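Local atomic coordinates of chorismate mutase and shikimate 5-dehydrogenase fusion protein (Clostridium acetobutylicum, PDB entry 3FBT), a protein that probably catalyses the NADPH-linked reduction of 3-dehydroshikimate to shikimate, the reaction of the dehydrogenase part described here, in a fusion with a chorismate mutase. Residues 122-127 / 175-180; 146-151 / 165-170; 181-186 / 209-214. All coordinates share one frame; numbering follows the deposited sequence.

The three contacts belong to one six-stranded parallel sheet in the NADP-binding half of the shikimate dehydrogenase part, differing in burial. Contact 3 is the buried one, pairing strands 181-184 and 209-212 through backbone bonds and an asparagine-aspartate pair. Contact 2 is partly buried: it pairs strand 148-153 with the outermost strand 167-170, with apolar packing on one face and a salt bridge beside a tyrosine on the other. Contact 1 lies at the surface, where the loop before strand 181-184 meets the start of strand 124-128 through one aspartate, by carboxylate and backbone, with a small apolar patch. Strand 124-128 runs between strands 148-153 and 181-184 and so connects all three; contacts 2 and 3 do not touch.

Contact 1: residues 122-127 / 175-180; sequences NNICVV and SNLKGD
Asp180 and Ile124 anchor a surface contact between a loop and a strand start: residues 175-180, which have no regular secondary structure, run past the beginning of strand 124-128. Ile124 CA lies 5.0 Å from Asp180 CA, and the two runs cross steeply instead of pairing as strands.

Two hydrogen bonds join the segments in opposite senses. The carboxylate of Asp180 takes the backbone N-H of Ile124 through the lone pair of OD2 that faces away from OD1; this bond, Ile124 N to Asp180 OD2, is short at 2.6 Å and nearly straight, with 163° at the hydrogen. In return, Asp180 N donates to Ile124 O over 3.1 Å, along a more bent path of 141°. Asp180 thus engages both the N-H and the C=O of Ile124, and the carbonyl is shared with the backbone of Val181. With CG beside its own backbone N (chi1 -57°), Asp180 carries OD2 back to the strand, and the atom also lies 3.3 Å from Asn123 CA. The Asn123 side chain crosses that of Asp180 at about a right angle, their flat groups steeply turned; its ND2 is bound to Lys121 O instead.

Beyond the polar pair, the CG2 branch of Ile124 rests against the loop backbone, 3.8 Å from Gly179 CA. Leu177 extends the apolar patch, its CD2 lying 4.3 Å from Ile124 CG2 and 4.2 Å from Val126 CG2.

Around this contact, Leu177 and Val126 both lean on Tyr150 of strand 148-153, whereas Cys125, directed away from the loop, packs against Leu141 of helix 134-143. From Asp180 the loop passes straight into strand 181-184, which lies alongside strand 124-128 in the parallel sheet of the Rossmann-type domain.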
# COMPACT_ATOMS: atom_id res chain seq x y z
N ASN A 122 -25.45 32.14 17.71
CA ASN A 122 -26.33 33.30 17.60
C ASN A 122 -26.42 34.00 16.25
O ASN A 122 -27.06 35.07 16.14
CB ASN A 122 -25.91 34.35 18.59
CG ASN A 122 -26.91 34.52 19.64
OD1 ASN A 122 -26.84 33.88 20.69
ND2 ASN A 122 -27.89 35.39 19.37
N ASN A 123 -25.80 33.43 15.22
CA ASN A 123 -25.97 34.01 13.91
C ASN A 123 -27.02 33.22 13.09
O ASN A 123 -27.39 32.10 13.43
CB ASN A 123 -24.64 34.03 13.17
CG ASN A 123 -23.61 34.93 13.82
OD1 ASN A 123 -23.13 35.86 13.18
ND2 ASN A 123 -23.25 34.64 15.07
N ILE A 124 -27.48 33.85 12.02
CA ILE A 124 -28.43 33.28 11.03
C ILE A 124 -27.60 32.60 9.94
O ILE A 124 -26.81 33.26 9.20
CB ILE A 124 -29.35 34.34 10.39
CG1 ILE A 124 -30.30 34.93 11.45
CG2 ILE A 124 -30.14 33.68 9.16
CD1 ILE A 124 -31.03 36.26 11.01
N CYS A 125 -27.71 31.28 9.90
CA CYS A 125 -26.82 30.54 9.00
C CYS A 125 -27.55 29.86 7.85
O CYS A 125 -28.52 29.12 8.10
CB CYS A 125 -26.09 29.49 9.79
SG CYS A 125 -25.05 30.22 11.10
N VAL A 126 -27.05 30.11 6.65
CA VAL A 126 -27.65 29.59 5.45
C VAL A 126 -26.77 28.61 4.69
O VAL A 126 -25.71 28.96 4.22
CB VAL A 126 -28.13 30.76 4.51
CG1 VAL A 126 -28.59 30.20 3.19
CG2 VAL A 126 -29.30 31.48 5.22
N VAL A 127 -27.23 27.40 4.54
CA VAL A 127 -26.46 26.40 3.78
C VAL A 127 -27.01 26.13 2.39
O VAL A 127 -28.21 25.80 2.22
CB VAL A 127 -26.41 25.04 4.56
CG1 VAL A 127 -25.51 24.01 3.82
CG2 VAL A 127 -25.98 25.23 5.96
N SER A 175 -34.16 34.23 -1.94
CA SER A 175 -34.01 35.60 -2.42
C SER A 175 -34.78 36.65 -1.60
O SER A 175 -34.48 37.84 -1.69
CB SER A 175 -34.27 35.69 -3.93
OG SER A 175 -35.64 35.78 -4.18
N ASN A 176 -35.73 36.20 -0.77
CA ASN A 176 -36.37 37.06 0.23
C ASN A 176 -35.74 36.99 1.64
O ASN A 176 -36.27 37.58 2.57
CB ASN A 176 -37.85 36.67 0.39
CG ASN A 176 -38.61 36.68 -0.91
OD1 ASN A 176 -38.51 37.61 -1.69
ND2 ASN A 176 -39.37 35.61 -1.17
N LEU A 177 -34.63 36.27 1.82
CA LEU A 177 -34.11 36.11 3.17
C LEU A 177 -32.84 36.95 3.45
O LEU A 177 -31.97 37.08 2.59
CB LEU A 177 -33.88 34.66 3.52
CG LEU A 177 -33.96 34.57 5.05
CD1 LEU A 177 -35.26 33.89 5.49
CD2 LEU A 177 -32.71 33.91 5.66
N LYS A 178 -32.72 37.53 4.65
CA LYS A 178 -31.43 38.16 4.98
C LYS A 178 -30.78 37.39 6.15
O LYS A 178 -31.48 36.82 7.00
CB LYS A 178 -31.61 39.66 5.23
CG LYS A 178 -30.35 40.40 5.53
CD LYS A 178 -30.68 41.88 5.77
CE LYS A 178 -30.72 42.60 4.45
NZ LYS A 178 -29.37 43.19 4.25
N GLY A 179 -29.45 37.33 6.18
CA GLY A 179 -28.79 36.62 7.26
C GLY A 179 -27.33 36.97 7.46
O GLY A 179 -26.81 37.85 6.83
N ASP A 180 -26.68 36.22 8.32
CA ASP A 180 -25.30 36.49 8.71
C ASP A 180 -24.28 35.70 7.89
O ASP A 180 -23.38 36.29 7.30
CB ASP A 180 -25.21 36.15 10.19
CG ASP A 180 -26.24 36.97 11.04
OD1 ASP A 180 -26.27 38.20 10.84
OD2 ASP A 180 -27.02 36.41 11.90

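Contact 2: residues 146-151 / 165-170; sequences AKDIYV and EFKVIS
Lys167 reaches along Tyr150 to Asp148, and its atoms trace the contact in order. CB lies 3.6 Å from Tyr150 CD1; CG, beside the backbone N (chi1 -66°), keeps the chain near the ring, and CD comes 3.5 Å from Tyr150 CE1, an oblique approach. CE lies near both Asp148 OD1, at 3.2 Å, and, more loosely, Tyr150 OH. A bend at chi4 (83°) then brings NZ to Asp148 OD1 at 3.1 Å, a salt bridge whose hydrogen-bond geometry is weak. Ile169 CD1 also meets the Tyr150 ring obliquely.

On the other face of the sheet the contact is apolar. Phe166 puts ring atom CD1 3.7 Å from Ile149 CG2, while its CB meets Val151 CG2. Helix 134-143 covers Ile149 and Val151 through Leu138.

The backbone evidence is parallel pairing of Tyr150 with Lys167 and of Val151 with Val168. Val151 donates from N to Lys167 O at 3.0 Å, and its own O accepts from Ile169 N at 3.0 Å. The short strand segments diverge by 41°. Strand 148-153, helix 156-162 and strand 167-170 thus form a beta-alpha-beta unit at the edge of the Rossmann-type NADP-binding domain.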
# COMPACT_ATOMS: atom_id res chain seq x y z
N ALA A 146 -26.21 28.22 16.30
CA ALA A 146 -26.68 29.26 15.34
C ALA A 146 -28.07 29.81 15.77
O ALA A 146 -28.84 29.12 16.44
CB ALA A 146 -26.82 28.67 13.96
N LYS A 147 -28.39 31.04 15.38
CA LYS A 147 -29.73 31.57 15.74
C LYS A 147 -30.75 30.71 14.99
O LYS A 147 -31.68 30.08 15.59
CB LYS A 147 -29.88 33.01 15.26
N ASP A 148 -30.51 30.64 13.68
CA ASP A 148 -31.28 29.80 12.81
C ASP A 148 -30.46 29.27 11.64
O ASP A 148 -29.50 29.93 11.19
CB ASP A 148 -32.38 30.63 12.24
CG ASP A 148 -33.62 29.88 12.15
OD1 ASP A 148 -34.64 30.54 11.85
OD2 ASP A 148 -33.60 28.64 12.42
N ILE A 149 -30.89 28.12 11.12
CA ILE A 149 -30.18 27.39 10.07
C ILE A 149 -31.12 27.14 8.90
O ILE A 149 -32.10 26.47 9.05
CB ILE A 149 -29.65 26.05 10.59
CG1 ILE A 149 -28.51 26.30 11.58
CG2 ILE A 149 -29.10 25.20 9.43
CD1 ILE A 149 -28.30 25.15 12.62
N TYR A 150 -30.84 27.71 7.75
CA TYR A 150 -31.61 27.38 6.61
C TYR A 150 -30.81 26.41 5.75
O TYR A 150 -29.62 26.58 5.61
CB TYR A 150 -31.95 28.65 5.80
CG TYR A 150 -32.97 29.49 6.55
CD1 TYR A 150 -34.34 29.33 6.31
CD2 TYR A 150 -32.56 30.42 7.51
CE1 TYR A 150 -35.29 30.10 7.01
CE2 TYR A 150 -33.49 31.18 8.23
CZ TYR A 150 -34.84 31.03 7.98
OH TYR A 150 -35.74 31.79 8.69
N VAL A 151 -31.50 25.46 5.13
CA VAL A 151 -30.91 24.61 4.12
C VAL A 151 -31.61 24.89 2.83
O VAL A 151 -32.82 24.80 2.77
CB VAL A 151 -31.15 23.15 4.50
CG1 VAL A 151 -30.65 22.20 3.40
CG2 VAL A 151 -30.48 22.85 5.91
N GLU A 165 -35.64 18.77 10.93
CA GLU A 165 -35.46 19.71 12.03
C GLU A 165 -34.80 21.02 11.59
O GLU A 165 -34.51 21.89 12.42
CB GLU A 165 -34.59 19.06 13.10
CG GLU A 165 -33.43 18.31 12.51
CD GLU A 165 -32.42 17.92 13.58
OE1 GLU A 165 -32.01 18.81 14.39
OE2 GLU A 165 -32.04 16.72 13.60
N PHE A 166 -34.54 21.16 10.30
CA PHE A 166 -34.04 22.43 9.83
C PHE A 166 -35.10 23.09 8.97
O PHE A 166 -35.94 22.41 8.43
CB PHE A 166 -32.75 22.21 9.05
CG PHE A 166 -31.62 21.65 9.90
CD1 PHE A 166 -31.06 22.39 10.95
CD2 PHE A 166 -31.11 20.39 9.64
CE1 PHE A 166 -30.02 21.87 11.73
CE2 PHE A 166 -30.04 19.87 10.43
CZ PHE A 166 -29.52 20.60 11.45
N LYS A 167 -35.06 24.41 8.84
CA LYS A 167 -35.87 25.13 7.87
C LYS A 167 -35.32 24.95 6.48
O LYS A 167 -34.29 25.58 6.13
CB LYS A 167 -35.86 26.63 8.18
CG LYS A 167 -36.54 26.99 9.51
CD LYS A 167 -36.23 28.47 9.91
CE LYS A 167 -37.32 29.11 10.80
NZ LYS A 167 -37.08 28.73 12.23
N VAL A 168 -36.00 24.11 5.67
CA VAL A 168 -35.65 23.88 4.26
C VAL A 168 -36.40 24.80 3.26
O VAL A 168 -37.64 24.96 3.34
CB VAL A 168 -35.91 22.36 3.87
CG1 VAL A 168 -35.74 22.14 2.37
CG2 VAL A 168 -34.99 21.47 4.63
N ILE A 169 -35.70 25.37 2.30
CA ILE A 169 -36.36 26.35 1.46
C ILE A 169 -35.84 26.23 0.05
O ILE A 169 -34.77 25.61 -0.18
CB ILE A 169 -36.21 27.81 2.05
CG1 ILE A 169 -34.77 28.29 1.99
CG2 ILE A 169 -36.79 27.84 3.47
CD1 ILE A 169 -34.55 29.81 2.48
N SER A 170 -36.57 26.83 -0.89
CA SER A 170 -36.11 26.89 -2.28
C SER A 170 -35.23 28.07 -2.58
O SER A 170 -35.14 29.05 -1.79
CB SER A 170 -37.33 26.98 -3.22
OG SER A 170 -38.09 28.15 -2.97

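Contact 3: residues 181-186 / 209-214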
# COMPACT_ATOMS: atom_id res chain seq x y z
N VAL A 181 -24.42 34.37 7.85
CA VAL A 181 -23.43 33.48 7.23
C VAL A 181 -24.09 32.60 6.17
O VAL A 181 -25.10 31.97 6.45
CB VAL A 181 -22.80 32.57 8.32
CG1 VAL A 181 -21.90 31.56 7.72
CG2 VAL A 181 -22.04 33.43 9.40
N ILE A 182 -23.52 32.59 4.96
CA ILE A 182 -24.04 31.78 3.88
C ILE A 182 -22.90 30.88 3.34
O ILE A 182 -21.79 31.35 3.07
CB ILE A 182 -24.66 32.65 2.70
CG1 ILE A 182 -25.09 31.79 1.52
CG2 ILE A 182 -23.69 33.71 2.21
CD1 ILE A 182 -25.61 32.65 0.27
N ILE A 183 -23.22 29.59 3.22
CA ILE A 183 -22.21 28.54 2.99
C ILE A 183 -22.58 27.70 1.77
O ILE A 183 -23.66 27.11 1.72
CB ILE A 183 -22.16 27.61 4.22
CG1 ILE A 183 -21.88 28.43 5.49
CG2 ILE A 183 -21.10 26.47 4.02
CD1 ILE A 183 -22.46 27.82 6.71
N ASN A 184 -21.70 27.63 0.80
CA ASN A 184 -21.91 26.84 -0.38
C ASN A 184 -21.45 25.41 -0.16
O ASN A 184 -20.28 25.16 0.07
CB ASN A 184 -21.09 27.37 -1.52
CG ASN A 184 -21.28 26.55 -2.74
OD1 ASN A 184 -22.42 26.22 -3.06
ND2 ASN A 184 -20.17 26.17 -3.42
N CYS A 185 -22.38 24.47 -0.21
CA CYS A 185 -22.04 23.07 -0.14
C CYS A 185 -22.32 22.35 -1.47
O CYS A 185 -22.23 21.13 -1.54
CB CYS A 185 -22.87 22.43 0.98
SG CYS A 185 -22.18 22.79 2.59
N THR A 186 -22.63 23.12 -2.52
CA THR A 186 -23.01 22.58 -3.84
C THR A 186 -21.80 22.45 -4.72
O THR A 186 -20.79 23.02 -4.42
CB THR A 186 -23.96 23.58 -4.70
OG1 THR A 186 -23.17 24.62 -5.29
CG2 THR A 186 -25.03 24.19 -3.89
N SER A 209 -20.85 37.14 6.00
CA SER A 209 -19.76 36.19 5.65
C SER A 209 -20.16 35.16 4.57
O SER A 209 -21.24 34.57 4.65
CB SER A 209 -19.38 35.44 6.88
OG SER A 209 -18.68 36.30 7.71
N ALA A 210 -19.30 34.94 3.58
CA ALA A 210 -19.53 33.98 2.58
C ALA A 210 -18.47 32.91 2.79
O ALA A 210 -17.31 33.27 2.76
CB ALA A 210 -19.32 34.62 1.22
N VAL A 211 -18.86 31.62 2.98
CA VAL A 211 -17.93 30.46 3.08
C VAL A 211 -18.19 29.48 1.90
O VAL A 211 -19.29 28.91 1.79
CB VAL A 211 -18.11 29.65 4.44
CG1 VAL A 211 -17.02 28.48 4.64
CG2 VAL A 211 -18.09 30.55 5.66
N ASP A 212 -17.24 29.28 1.01
CA ASP A 212 -17.34 28.23 -0.00
C ASP A 212 -16.46 27.03 0.38
O ASP A 212 -15.30 27.18 0.70
CB ASP A 212 -16.87 28.73 -1.35
CG ASP A 212 -17.48 27.93 -2.50
OD1 ASP A 212 -17.82 26.75 -2.27
OD2 ASP A 212 -17.69 28.49 -3.63
N LEU A 213 -17.00 25.82 0.35
CA LEU A 213 -16.16 24.64 0.66
C LEU A 213 -15.29 24.23 -0.52
O LEU A 213 -14.40 23.41 -0.38
CB LEU A 213 -16.99 23.44 1.10
CG LEU A 213 -17.37 23.18 2.53
CD1 LEU A 213 -18.10 24.40 3.11
CD2 LEU A 213 -18.25 22.01 2.42
N ILE A 214 -15.55 24.80 -1.69
CA ILE A 214 -14.64 24.75 -2.81
C ILE A 214 -13.35 25.53 -2.57
O ILE A 214 -13.38 26.67 -2.05
CB ILE A 214 -15.34 25.36 -4.00
CG1 ILE A 214 -16.62 24.54 -4.28
CG2 ILE A 214 -14.32 25.49 -5.22
CD1 ILE A 214 -17.61 25.25 -5.25
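Val181 to Asn184 pair with Ser209 to Asp212 as neighbouring parallel strands of the Rossmann-type sheet, joined through helix 201-204 in a beta-alpha-beta unit; their segment axes are 4.7 Å apart and only 16° from parallel.

Backbone bonds set this register. Ser209 O accepts from Ile182 N at 3.0 Å, Ile182 O from Val211 N at 2.9 Å, and Val211 O from Asn184 N at 2.9 Å. A weak fourth bond, Leu213 N to Asn184 O, follows where the strands end.

Apolar packing falls on the face of Ile183 and Val211, whose side chains lie side by side beneath helix 105-115. Ile183 CG2 meets Leu213 CD1 at 3.8 Å, and Leu213 CD2 touches Cys185 SG. Leu213 is a predicted NADP-binding residue, which places this end of the sheet beside the probable cofactor site.

Polar side chains gather on the opposite face, where Asn184 and Asp212 each close an Asx turn. Asn184 OD1 accepts from both Thr186 N and Thr186 OG1, fixing the amide's rotation. Asp212 OD2 is bound by Thr220 OG1, while Asp212 OD1 is gripped from opposite faces of the carboxylate plane by Asn184 ND2 at 2.7 Å and Ile214 N at 3.0 Å.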